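Local coordinates for Cbm77-rfpl (PDB 5FU5), which probably binds plant cell-wall polysaccharide, most likely pectin, as a family 77 carbohydrate-binding module of the Ruminococcus flavefaciens cellulosome, at residues Phe21-Gly26 against Ala51-Thr57; Gly33-Tyr37 against Thr65-Ala69; Leu42-Met48 against Cys106-Tyr110; Ala58-Leu64 against Tyr113-Glu117. All coordinates share one frame; numbering follows the deposited sequence. Where two conformers were deposited one is given.

Contact 1 of 4, residues Phe21-Gly26 against Ala51-Thr57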
loop_
_atom_site.group_PDB
_atom_site.type_symbol
_atom_site.label_atom_id
_atom_site.label_comp_id
_atom_site.label_asym_id
_atom_site.label_seq_id
_atom_site.Cartn_x
_atom_site.Cartn_y
_atom_site.Cartn_z
ATOM N N PHE A 21 -9.482 -6.260 5.693
ATOM C CA PHE A 21 -9.814 -5.379 4.584
ATOM C C PHE A 21 -8.957 -5.725 3.334
ATOM O O PHE A 21 -9.494 -5.786 2.214
ATOM C CB PHE A 21 -9.611 -3.918 4.982
ATOM C CG PHE A 21 -10.008 -2.926 3.914
ATOM C CD1 PHE A 21 -11.324 -2.508 3.826
ATOM C CD2 PHE A 21 -9.059 -2.371 3.075
ATOM C CE1 PHE A 21 -11.709 -1.577 2.891
ATOM C CE2 PHE A 21 -9.431 -1.428 2.125
ATOM C CZ PHE A 21 -10.750 -1.043 2.032
ATOM N N TYR A 22 -7.659 -5.897 3.534
ATOM C CA TYR A 22 -6.740 -6.246 2.461
ATOM C C TYR A 22 -6.515 -7.732 2.416
ATOM O O TYR A 22 -6.327 -8.368 3.441
ATOM C CB TYR A 22 -5.428 -5.530 2.615
ATOM C CG TYR A 22 -5.510 -4.012 2.688
ATOM C CD1 TYR A 22 -5.578 -3.243 1.519
ATOM C CD2 TYR A 22 -5.538 -3.306 3.908
ATOM C CE1 TYR A 22 -5.648 -1.866 1.562
ATOM C CE2 TYR A 22 -5.606 -1.940 3.949
ATOM C CZ TYR A 22 -5.666 -1.203 2.770
ATOM O OH TYR A 22 -5.716 0.164 2.777
ATOM N N THR A 23 -6.539 -8.302 1.229
ATOM C CA THR A 23 -6.132 -9.686 1.010
ATOM C C THR A 23 -4.732 -9.658 0.435
ATOM O O THR A 23 -4.537 -9.247 -0.719
ATOM C CB THR A 23 -7.111 -10.423 0.117
ATOM O OG1 THR A 23 -8.409 -10.418 0.735
ATOM C CG2 THR A 23 -6.656 -11.829 -0.124
ATOM N N ILE A 24 -3.749 -10.026 1.253
ATOM C CA ILE A 24 -2.335 -9.874 0.929
ATOM C C ILE A 24 -1.732 -11.206 0.607
ATOM O O ILE A 24 -1.722 -12.118 1.443
ATOM C CB ILE A 24 -1.589 -9.205 2.153
ATOM C CG1 ILE A 24 -2.212 -7.837 2.468
ATOM C CG2 ILE A 24 -0.108 -9.038 1.840
ATOM C CD1 ILE A 24 -1.893 -7.295 3.841
ATOM N N ALA A 25 -1.197 -11.332 -0.620
ATOM C CA ALA A 25 -0.451 -12.487 -1.063
ATOM C C ALA A 25 0.989 -12.081 -1.342
ATOM O O ALA A 25 1.285 -11.358 -2.306
ATOM C CB ALA A 25 -1.073 -13.078 -2.296
ATOM N N GLY A 26 1.886 -12.484 -0.462
ATOM C CA GLY A 26 3.291 -12.175 -0.634
ATOM C C GLY A 26 4.085 -12.446 0.635
ATOM O O GLY A 26 3.563 -13.070 1.597
ATOM N N ALA A 51 4.938 -12.472 -7.991
ATOM C CA ALA A 51 3.690 -13.132 -7.622
ATOM C C ALA A 51 2.907 -12.377 -6.550
ATOM O O ALA A 51 1.859 -12.841 -6.079
ATOM C CB ALA A 51 4.002 -14.538 -7.161
ATOM N N THR A 52 3.368 -11.187 -6.195
ATOM C CA THR A 52 2.753 -10.445 -5.074
ATOM C C THR A 52 1.482 -9.749 -5.499
ATOM O O THR A 52 1.401 -9.131 -6.597
ATOM C CB THR A 52 3.744 -9.398 -4.547
ATOM O OG1 THR A 52 4.967 -10.044 -4.236
ATOM C CG2 THR A 52 3.224 -8.659 -3.360
ATOM N N SER A 53 0.466 -9.789 -4.629
ATOM C CA SER A 53 -0.764 -9.037 -4.878
ATOM C C SER A 53 -1.447 -8.640 -3.605
ATOM O O SER A 53 -1.348 -9.341 -2.564
ATOM C CB SER A 53 -1.747 -9.786 -5.759
ATOM O OG SER A 53 -2.266 -10.912 -5.084
ATOM N N ILE A 54 -2.052 -7.480 -3.651
ATOM C CA ILE A 54 -2.909 -6.998 -2.549
ATOM C C ILE A 54 -4.236 -6.609 -3.186
ATOM O O ILE A 54 -4.266 -5.730 -4.094
ATOM C CB ILE A 54 -2.304 -5.789 -1.843
ATOM C CG1 ILE A 54 -0.918 -6.108 -1.296
ATOM C CG2 ILE A 54 -3.234 -5.314 -0.752
ATOM C CD1 ILE A 54 -0.062 -4.890 -1.184
ATOM N N SER A 55 -5.317 -7.257 -2.739
ATOM C CA SER A 55 -6.648 -6.938 -3.182
ATOM C C SER A 55 -7.484 -6.349 -2.061
ATOM O O SER A 55 -7.285 -6.671 -0.895
ATOM C CB SER A 55 -7.300 -8.199 -3.701
ATOM O OG SER A 55 -6.496 -8.748 -4.723
ATOM N N PHE A 56 -8.425 -5.504 -2.430
ATOM C CA PHE A 56 -9.395 -4.912 -1.516
ATOM C C PHE A 56 -10.556 -4.368 -2.314
ATOM O O PHE A 56 -10.422 -4.113 -3.519
ATOM C CB PHE A 56 -8.788 -3.831 -0.647
ATOM C CG PHE A 56 -8.306 -2.611 -1.390
ATOM C CD1 PHE A 56 -7.072 -2.620 -2.012
ATOM C CD2 PHE A 56 -9.078 -1.458 -1.460
ATOM C CE1 PHE A 56 -6.594 -1.482 -2.654
ATOM C CE2 PHE A 56 -8.607 -0.323 -2.137
ATOM C CZ PHE A 56 -7.385 -0.349 -2.741
ATOM N N THR A 57 -11.668 -4.153 -1.617
ATOM C CA THR A 57 -12.848 -3.521 -2.165
ATOM C C THR A 57 -13.032 -2.171 -1.475
ATOM O O THR A 57 -13.226 -2.089 -0.260
ATOM C CB THR A 57 -14.091 -4.412 -2.045
ATOM O OG1 THR A 57 -13.892 -5.645 -2.732
ATOM C CG2 THR A 57 -15.331 -3.709 -2.677
HETATM O O HOH W 1 -11.894 -4.879 1.186
HETATM O O HOH W 2 -4.272 -10.710 -3.160
#

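Contact 2 of 4, residues Gly33-Tyr37 against Thr65-Ala69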
loop_
_atom_site.group_PDB
_atom_site.type_symbol
_atom_site.label_atom_id
_atom_site.label_comp_id
_atom_site.label_asym_id
_atom_site.label_seq_id
_atom_site.Cartn_x
_atom_site.Cartn_y
_atom_site.Cartn_z
ATOM N N GLY A 33 15.877 -2.458 4.529
ATOM C CA GLY A 33 15.945 -1.103 5.053
ATOM C C GLY A 33 14.692 -0.719 5.784
ATOM O O GLY A 33 13.942 -1.575 6.232
ATOM N N THR A 34 14.512 0.587 5.945
ATOM C CA THR A 34 13.406 1.152 6.660
ATOM C C THR A 34 12.621 2.154 5.851
ATOM O O THR A 34 13.093 2.653 4.821
ATOM C CB THR A 34 13.908 1.852 7.946
ATOM O OG1 THR A 34 14.722 3.003 7.675
ATOM C CG2 THR A 34 14.643 0.873 8.848
ATOM N N ALA A 35 11.427 2.465 6.326
ATOM C CA ALA A 35 10.671 3.624 5.853
ATOM C C ALA A 35 10.264 4.450 7.039
ATOM O O ALA A 35 9.931 3.897 8.091
ATOM C CB ALA A 35 9.467 3.213 5.062
ATOM N N THR A 36 10.341 5.766 6.902
ATOM C CA THR A 36 10.041 6.718 7.948
ATOM C C THR A 36 8.776 7.440 7.475
ATOM O O THR A 36 8.748 8.036 6.385
ATOM C CB THR A 36 11.205 7.703 8.105
ATOM O OG1 THR A 36 12.432 6.987 8.373
ATOM C CG2 THR A 36 10.940 8.660 9.248
ATOM N N TYR A 37 7.718 7.334 8.253
ATOM C CA TYR A 37 6.407 7.863 7.861
ATOM C C TYR A 37 5.618 8.354 9.057
ATOM O O TYR A 37 5.373 7.595 10.001
ATOM C CB TYR A 37 5.598 6.792 7.166
ATOM C CG TYR A 37 4.271 7.285 6.645
ATOM C CD1 TYR A 37 4.217 8.219 5.602
ATOM C CD2 TYR A 37 3.065 6.823 7.169
ATOM C CE1 TYR A 37 3.003 8.665 5.109
ATOM C CE2 TYR A 37 1.855 7.297 6.690
ATOM C CZ TYR A 37 1.839 8.203 5.639
ATOM O OH TYR A 37 0.662 8.669 5.119
ATOM N N THR A 65 -2.886 5.369 -0.316
ATOM C CA THR A 65 -1.524 5.750 -0.048
ATOM C C THR A 65 -0.684 4.540 0.245
ATOM O O THR A 65 -1.069 3.661 1.025
ATOM C CB THR A 65 -1.462 6.717 1.174
ATOM O OG1 THR A 65 -2.216 7.893 0.922
ATOM C CG2 THR A 65 -0.053 7.117 1.549
ATOM N N LEU A 66 0.463 4.446 -0.415
ATOM C CA LEU A 66 1.423 3.327 -0.314
ATOM C C LEU A 66 2.776 3.893 0.027
ATOM O O LEU A 66 3.235 4.817 -0.637
ATOM C CB LEU A 66 1.534 2.523 -1.613
ATOM C CG LEU A 66 0.252 1.948 -2.138
ATOM C CD1 LEU A 66 0.548 1.360 -3.519
ATOM C CD2 LEU A 66 -0.330 0.914 -1.206
ATOM N N VAL A 67 3.415 3.385 1.087
ATOM C CA VAL A 67 4.681 3.952 1.589
ATOM C C VAL A 67 5.784 2.900 1.464
ATOM O O VAL A 67 5.637 1.773 2.002
ATOM C CB VAL A 67 4.558 4.389 3.061
ATOM C CG1 VAL A 67 5.880 4.949 3.593
ATOM C CG2 VAL A 67 3.380 5.341 3.272
ATOM N N PHE A 68 6.850 3.245 0.718
ATOM C CA PHE A 68 7.977 2.374 0.420
ATOM C C PHE A 68 9.291 2.880 1.066
ATOM O O PHE A 68 9.380 4.051 1.485
ATOM C CB PHE A 68 8.174 2.285 -1.101
ATOM C CG PHE A 68 6.970 1.797 -1.840
ATOM C CD1 PHE A 68 5.923 2.679 -2.166
ATOM C CD2 PHE A 68 6.878 0.455 -2.247
ATOM C CE1 PHE A 68 4.841 2.239 -2.893
ATOM C CE2 PHE A 68 5.779 0.016 -2.986
ATOM C CZ PHE A 68 4.764 0.905 -3.295
ATOM N N ALA A 69 10.314 2.020 1.089
ATOM C CA ALA A 69 11.679 2.466 1.431
ATOM C C ALA A 69 12.281 3.386 0.359
ATOM O O ALA A 69 13.048 4.307 0.671
ATOM C CB ALA A 69 12.598 1.284 1.666
HETATM O O HOH W 3 13.706 4.975 3.373
#

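Contact 3 of 4, residues Leu42-Met48 against Cys106-Tyr110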
loop_
_atom_site.group_PDB
_atom_site.type_symbol
_atom_site.label_atom_id
_atom_site.label_comp_id
_atom_site.label_asym_id
_atom_site.label_seq_id
_atom_site.Cartn_x
_atom_site.Cartn_y
_atom_site.Cartn_z
ATOM N N LEU A 42 9.486 2.245 10.278
ATOM C CA LEU A 42 8.955 0.962 9.921
ATOM C C LEU A 42 10.059 0.071 9.375
ATOM O O LEU A 42 10.932 0.535 8.634
ATOM C CB LEU A 42 7.808 1.141 8.907
ATOM C CG LEU A 42 6.654 2.028 9.393
ATOM C CD1 LEU A 42 5.719 2.355 8.255
ATOM C CD2 LEU A 42 5.886 1.362 10.519
ATOM N N THR A 43 10.044 -1.200 9.725
ATOM C CA THR A 43 11.195 -2.098 9.476
ATOM C C THR A 43 10.909 -3.401 8.755
ATOM O O THR A 43 11.854 -4.021 8.235
ATOM C CB THR A 43 11.863 -2.474 10.825
ATOM O OG1 THR A 43 10.887 -3.061 11.684
ATOM C CG2 THR A 43 12.478 -1.185 11.470
ATOM N N GLN A 44 9.647 -3.859 8.753
ATOM C CA GLN A 44 9.279 -5.094 8.080
ATOM C C GLN A 44 8.376 -4.740 6.917
ATOM O O GLN A 44 7.336 -4.104 7.090
ATOM C CB GLN A 44 8.590 -6.091 9.013
ATOM C CG GLN A 44 8.147 -7.352 8.321
ATOM C CD GLN A 44 7.512 -8.311 9.283
ATOM O OE1 GLN A 44 6.371 -8.085 9.769
ATOM N NE2 GLN A 44 8.197 -9.369 9.553
ATOM N N CYS A 45 8.789 -5.164 5.701
ATOM C CA CYS A 45 8.041 -4.835 4.488
ATOM C C CYS A 45 7.465 -6.065 3.819
ATOM O O CYS A 45 7.887 -7.190 4.093
ATOM C CB CYS A 45 8.998 -4.141 3.537
ATOM S SG CYS A 45 10.432 -5.110 3.018
ATOM N N LEU A 46 6.538 -5.797 2.889
ATOM C CA LEU A 46 6.127 -6.741 1.867
ATOM C C LEU A 46 7.050 -6.473 0.649
ATOM O O LEU A 46 7.112 -5.346 0.152
ATOM C CB LEU A 46 4.676 -6.528 1.515
ATOM C CG LEU A 46 4.043 -7.574 0.592
ATOM C CD1 LEU A 46 3.724 -8.815 1.418
ATOM C CD2 LEU A 46 2.799 -7.002 -0.075
ATOM N N LYS A 47 7.781 -7.500 0.259
ATOM C CA LYS A 47 8.629 -7.413 -0.938
ATOM C C LYS A 47 7.705 -7.342 -2.152
ATOM O O LYS A 47 6.732 -8.089 -2.234
ATOM C CB LYS A 47 9.560 -8.613 -1.024
ATOM C CG LYS A 47 10.545 -8.738 0.152
ATOM C CD LYS A 47 11.513 -9.914 0.013
ATOM C CE LYS A 47 10.844 -11.245 0.163
ATOM N NZ LYS A 47 11.791 -12.405 0.189
ATOM N N MET A 48 7.992 -6.423 -3.086
ATOM C CA MET A 48 7.187 -6.372 -4.315
ATOM C C MET A 48 7.789 -7.328 -5.322
ATOM O O MET A 48 8.743 -6.989 -5.994
ATOM C CB MET A 48 7.042 -4.963 -4.846
ATOM C CG MET A 48 6.472 -3.996 -3.836
ATOM S SD MET A 48 4.686 -4.073 -3.560
ATOM C CE MET A 48 4.276 -5.776 -3.359
ATOM N N CYS A 106 10.926 -2.972 -5.450
ATOM C CA CYS A 106 10.844 -2.079 -4.273
ATOM C C CYS A 106 10.100 -2.811 -3.146
ATOM O O CYS A 106 9.724 -3.987 -3.280
ATOM C CB CYS A 106 10.147 -0.751 -4.580
ATOM S SG CYS A 106 8.494 -0.955 -5.262
ATOM N N ASN A 107 9.936 -2.101 -2.035
ATOM C CA ASN A 107 9.552 -2.756 -0.765
ATOM C C ASN A 107 8.559 -1.879 0.011
ATOM O O ASN A 107 8.834 -0.729 0.301
ATOM C CB ASN A 107 10.828 -3.047 0.042
ATOM C CG ASN A 107 11.706 -4.048 -0.678
ATOM O OD1 ASN A 107 11.358 -5.227 -0.780
ATOM N ND2 ASN A 107 12.777 -3.565 -1.275
ATOM N N LEU A 108 7.382 -2.464 0.264
ATOM C CA LEU A 108 6.204 -1.780 0.769
ATOM C C LEU A 108 6.084 -1.894 2.314
ATOM O O LEU A 108 6.065 -3.011 2.840
ATOM C CB LEU A 108 4.963 -2.358 0.102
ATOM C CG LEU A 108 3.584 -1.777 0.506
ATOM C CD1 LEU A 108 3.493 -0.288 0.185
ATOM C CD2 LEU A 108 2.456 -2.567 -0.090
ATOM N N PHE A 109 5.960 -0.752 2.986
ATOM C CA PHE A 109 5.932 -0.740 4.474
ATOM C C PHE A 109 4.609 -0.372 5.131
ATOM O O PHE A 109 4.345 -0.746 6.290
ATOM C CB PHE A 109 7.043 0.167 5.001
ATOM C CG PHE A 109 8.435 -0.367 4.784
ATOM C CD1 PHE A 109 9.053 -0.312 3.538
ATOM C CD2 PHE A 109 9.185 -0.887 5.821
ATOM C CE1 PHE A 109 10.310 -0.818 3.341
ATOM C CE2 PHE A 109 10.461 -1.346 5.626
ATOM C CZ PHE A 109 11.045 -1.317 4.393
ATOM N N TYR A 110 3.758 0.360 4.439
ATOM C CA TYR A 110 2.519 0.886 5.020
ATOM C C TYR A 110 1.537 1.169 3.911
ATOM O O TYR A 110 1.945 1.600 2.822
ATOM C CB TYR A 110 2.827 2.171 5.817
ATOM C CG TYR A 110 1.665 2.700 6.686
ATOM C CD1 TYR A 110 1.357 2.133 7.912
ATOM C CD2 TYR A 110 0.906 3.786 6.245
ATOM C CE1 TYR A 110 0.314 2.644 8.658
ATOM C CE2 TYR A 110 -0.145 4.288 6.961
ATOM C CZ TYR A 110 -0.429 3.746 8.165
ATOM O OH TYR A 110 -1.500 4.310 8.840
HETATM O O HOH W 4 6.341 -1.773 7.859
HETATM O O HOH W 5 11.187 -6.016 -5.342
#

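Contact 4 of 4, residues Ala58-Leu64 against Tyr113-Glu117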
loop_
_atom_site.group_PDB
_atom_site.type_symbol
_atom_site.label_atom_id
_atom_site.label_comp_id
_atom_site.label_asym_id
_atom_site.label_seq_id
_atom_site.Cartn_x
_atom_site.Cartn_y
_atom_site.Cartn_z
ATOM N N ALA A 58 -12.866 -1.097 -2.256
ATOM C CA ALA A 58 -13.120 0.248 -1.789
ATOM C C ALA A 58 -14.602 0.391 -1.560
ATOM O O ALA A 58 -15.376 0.206 -2.497
ATOM C CB ALA A 58 -12.642 1.304 -2.797
ATOM N N PRO A 59 -15.029 0.759 -0.331
ATOM C CA PRO A 59 -16.462 0.912 -0.097
ATOM C C PRO A 59 -17.089 2.202 -0.661
ATOM O O PRO A 59 -18.318 2.297 -0.798
ATOM C CB PRO A 59 -16.558 0.914 1.416
ATOM C CG PRO A 59 -15.255 1.365 1.904
ATOM C CD PRO A 59 -14.250 0.932 0.899
ATOM N N SER A 60 -16.198 3.163 -0.988
ATOM C CA SER A 60 -16.535 4.381 -1.646
ATOM C C SER A 60 -15.274 4.925 -2.312
ATOM O O SER A 60 -14.180 4.433 -2.055
ATOM C CB SER A 60 -17.134 5.389 -0.677
ATOM O OG SER A 60 -16.248 5.648 0.403
ATOM N N ALA A 61 -15.455 5.951 -3.165
ATOM C CA ALA A 61 -14.295 6.564 -3.809
ATOM C C ALA A 61 -13.422 7.232 -2.742
ATOM O O ALA A 61 -13.874 7.582 -1.643
ATOM C CB ALA A 61 -14.731 7.580 -4.833
ATOM N N GLY A 62 -12.165 7.426 -3.070
ATOM C CA GLY A 62 -11.194 7.870 -2.104
ATOM C C GLY A 62 -9.778 7.795 -2.600
ATOM O O GLY A 62 -9.534 7.874 -3.797
ATOM N N LYS A 63 -8.831 7.641 -1.682
ATOM C CA LYS A 63 -7.431 7.769 -1.981
ATOM C C LYS A 63 -6.662 6.649 -1.345
ATOM O O LYS A 63 -6.785 6.420 -0.138
ATOM C CB LYS A 63 -6.876 9.115 -1.501
ATOM C CG LYS A 63 -5.397 9.325 -1.832
ATOM C CD LYS A 63 -4.838 10.665 -1.429
ATOM C CE LYS A 63 -4.731 10.845 0.045
ATOM N NZ LYS A 63 -4.108 12.168 0.341
ATOM N N LEU A 64 -5.856 5.971 -2.129
ATOM C CA LEU A 64 -4.905 4.985 -1.673
ATOM C C LEU A 64 -3.515 5.611 -1.480
ATOM O O LEU A 64 -3.028 6.295 -2.385
ATOM C CB LEU A 64 -4.837 3.819 -2.667
ATOM C CG LEU A 64 -3.801 2.714 -2.372
ATOM C CD1 LEU A 64 -4.209 1.824 -1.191
ATOM C CD2 LEU A 64 -3.594 1.860 -3.612
ATOM N N TYR A 113 -6.170 3.311 2.854
ATOM C CA TYR A 113 -7.218 3.680 1.923
ATOM C C TYR A 113 -8.164 4.591 2.680
ATOM O O TYR A 113 -8.766 4.166 3.666
ATOM C CB TYR A 113 -7.976 2.468 1.330
ATOM C CG TYR A 113 -8.948 2.927 0.297
ATOM C CD1 TYR A 113 -8.474 3.458 -0.914
ATOM C CD2 TYR A 113 -10.312 2.989 0.539
ATOM C CE1 TYR A 113 -9.343 3.967 -1.857
ATOM C CE2 TYR A 113 -11.197 3.524 -0.409
ATOM C CZ TYR A 113 -10.672 3.980 -1.638
ATOM O OH TYR A 113 -11.509 4.512 -2.587
ATOM N N ALA A 114 -8.285 5.835 2.213
ATOM C CA ALA A 114 -9.170 6.862 2.799
ATOM C C ALA A 114 -10.403 6.937 1.943
ATOM O O ALA A 114 -10.339 7.452 0.837
ATOM C CB ALA A 114 -8.467 8.199 2.862
ATOM N N ALA A 115 -11.518 6.455 2.461
ATOM C CA ALA A 115 -12.779 6.355 1.758
ATOM C C ALA A 115 -13.639 7.549 2.092
ATOM O O ALA A 115 -13.843 7.856 3.272
ATOM C CB ALA A 115 -13.497 5.078 2.127
ATOM N N LEU A 116 -14.183 8.209 1.078
ATOM C CA LEU A 116 -15.056 9.371 1.273
ATOM C C LEU A 116 -16.435 9.001 1.765
ATOM O O LEU A 116 -16.947 7.937 1.481
ATOM C CB LEU A 116 -15.218 10.085 -0.098
ATOM C CG LEU A 116 -13.959 10.735 -0.678
ATOM C CD1 LEU A 116 -14.187 11.231 -2.125
ATOM C CD2 LEU A 116 -13.491 11.882 0.177
ATOM N N GLU A 117 -17.024 9.885 2.571
ATOM C CA GLU A 117 -18.389 9.726 2.982
ATOM C C GLU A 117 -19.337 9.919 1.788
ATOM O O GLU A 117 -19.424 11.017 1.279
ATOM C CB GLU A 117 -18.661 10.732 4.143
ATOM C CG GLU A 117 -20.031 10.655 4.787
ATOM C CD GLU A 117 -20.450 9.270 5.163
ATOM O OE1 GLU A 117 -19.842 8.695 6.076
ATOM O OE2 GLU A 117 -21.398 8.756 4.525
#

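Contact 1 of 4, residues Phe21-Gly26 against Ala51-Thr57
Thr23 and Ser55 form one hydrogen-bonded pair of an antiparallel ladder. Ala25 and Ser53 form the next, with Ile24 and Ile54 between them as a non-hydrogen-bonded pair. Each hydrogen-bonded pair makes two bonds. The shorter ones, Thr23 N to Ser55 O and Ala25 N to Ser53 O, are 2.8 Å and nearly straight.

Aromatic packing follows. Phe56 holds CG between its N and carbonyl carbon (chi1 65°), which sets its ring against both Phe21 and Tyr22. Tyr22 turns its edge to the face of Phe56 in an offset edge-to-face contact, planes at 65°. The Phe21 ring lies closer to parallel with Phe56 but is slid aside, so Phe21 CE2 meets Phe56 CD2 at 3.6 Å with little overlap. Tyr22 CD1 packs on Ile54 CG2 at 3.9 Å. The hydroxyl of Tyr22 bonds to Tyr8 O.

Two waters add bridges. One, beyond the ladder, donates to Phe21 O at 2.8 Å and accepts from Thr57 N at 2.9 Å. The other donates to Thr23 O and bonds Ser53 OG.

The contact is therefore two-sided: Thr23, Ala25, Ser53 and Ser55 form a partly polar surface, whereas Tyr22, Ile54 and Phe56 turn into the apolar interior.

Contact 2 of 4, residues Gly33-Tyr37 against Thr65-Ala69
Ala35 and Ala69 bring their CA atoms to 4.7 Å, and from there the backbones spread apart, with strands 35-37 and 65-68 at 137° and their axes no closer than 7.4 Å. No direct hydrogen bond joins the two segments. Side-chain packing and one bridging water join them across the antiparallel beta-sheet framework of the module, consistent with the beta-sandwich fold common among carbohydrate-binding modules. Each strand has its own partner: Ala35 pairs with Leu42, and Val67 bonds to both Phe109 and Tyr110.

Tyr37 and Val67 carry the contact. The CG2 methyl of Val67 sits over the middle of one ring face of Tyr37, a CH-pi contact with the methyl 3.8 Å from the centroid and 10° off the normal. Tyr37 has CG opposite its backbone N (chi1 -176°), which lays the ring out over the valine. The other methyl, Val67 CG1, reaches back to Tyr37 CB at 4.0 Å and to Ala35 CB. At the far end of the ring, Tyr37 OH touches Thr65 CG2. The Tyr37 ring also meets that of Tyr110. With an alanine in place of Tyr37, Val67 CG2 would probably lose its aromatic cover and Tyr110 its neighbouring ring.

Near the close end, Ala69 CB touches Thr34 O. One water donates to both Thr34 O, at 2.8 Å, and Ala69 O, at 2.9 Å.

Contact 3 of 4, residues Leu42-Met48 against Cys106-Tyr110
Cys45 meets Phe109 through two torsions. Phe109 swings CG beside its backbone N (chi1 -69°), which carries the ring across to strand 45-47. Cys45 holds SG between its own N and carbonyl carbon (chi1 61°), so that CB, not sulfur, faces the ring squarely. Cys45 CB lies 3.5 Å from the ring centroid, over the face, in a CH-pi contact. SG stands obliquely at 4.6 Å from that centroid and touches Asn107 CB.

Leu42 CB packs on Phe109 CD2 at 3.9 Å, while Thr43 comes to the ring edge. An alanine in place of Phe109 would probably leave Cys45 CB and Leu42 CB facing a gap.

The strands are antiparallel. Leu46 and Leu108 exchange two hydrogen bonds, Leu46 N to Leu108 O being 2.8 Å. Met48 N adds a bond to Cys106 O. Phe109 and Tyr110 both face Val67, a classic beta bulge on the edge toward strand 62-68. On the edge toward Gln44, a water donates to Gln44 O at 2.6 Å and to Phe109 O at 2.7 Å.

Asn107 lies alongside Lys47 with OD1 3.7 Å from Lys47 CG. Its ND2 bonds to Glu70 OE2, which fixes the turn of the amide.

Contact 4 of 4, residues Ala58-Leu64 against Tyr113-Glu117
Tyr113 has Ser60 O at its ring edge, in plane, and its OH donates to that oxygen at 2.7 Å. Ala58 CB approaches the phenol end obliquely, 3.5 Å from Tyr113 CZ. Pro59 CD and the backbone of Gly62 and Lys63 also come to the ring at a slant. The ring of Phe56 meets it from outside the two segments, with the planes inclined. Tyr113 has CG on the far side from its N (chi1 -175°), and this carries the ring across to the turn at 59-61.

The turn leads into strand 62-64, which pairs antiparallel with strand 113-116. Lys63 and Ala114 are a hydrogen-bonded pair, with Lys63 O receiving Ala114 N at 2.8 Å. Gly62 and Ala115 form a non-hydrogen-bonded pair. Here Gly62 CA lies only 3.1 Å from Ala114 O, and a CB on it would clash with that oxygen. Strand 113-116 has a partner on its other edge too: strand 4-11 bonds to it, Tyr8 to Tyr113 and Ala5 to Ala115.

Past the pair, Leu116 N gives a nearly straight bond to Ala61 O. Leu116 and Glu117 just precede the terminal histidines and probably come from the tag. Ser60 OG donates to a lone pair of Leu116 O at 2.6 Å, in the carbonyl plane. The same OG touches Ala115 CB at 3.3 Å.

Contacts 1 and 4 are in series along the chain; every other pair of contacts interleaves. Contacts 2 and 3 are close neighbours, with centres about 7 Å apart. Strands 35-37 and 40-47 pair there, as do strands 62-68 and 107-116. Contact 4 uses those last two strands again, its centre about 21 Å and 22 Å from those of contacts 2 and 3, on the other side of the chain's centre. Contact 1 touches both ends: Ile54 packs on Leu46 and Leu108 of contact 3, and Phe56 on Tyr113 and Leu64 of contact 4. Strand 107-116 runs from contact 3 to contact 4 within one antiparallel sheet; contacts 1, 3 and 4 share an apolar interior.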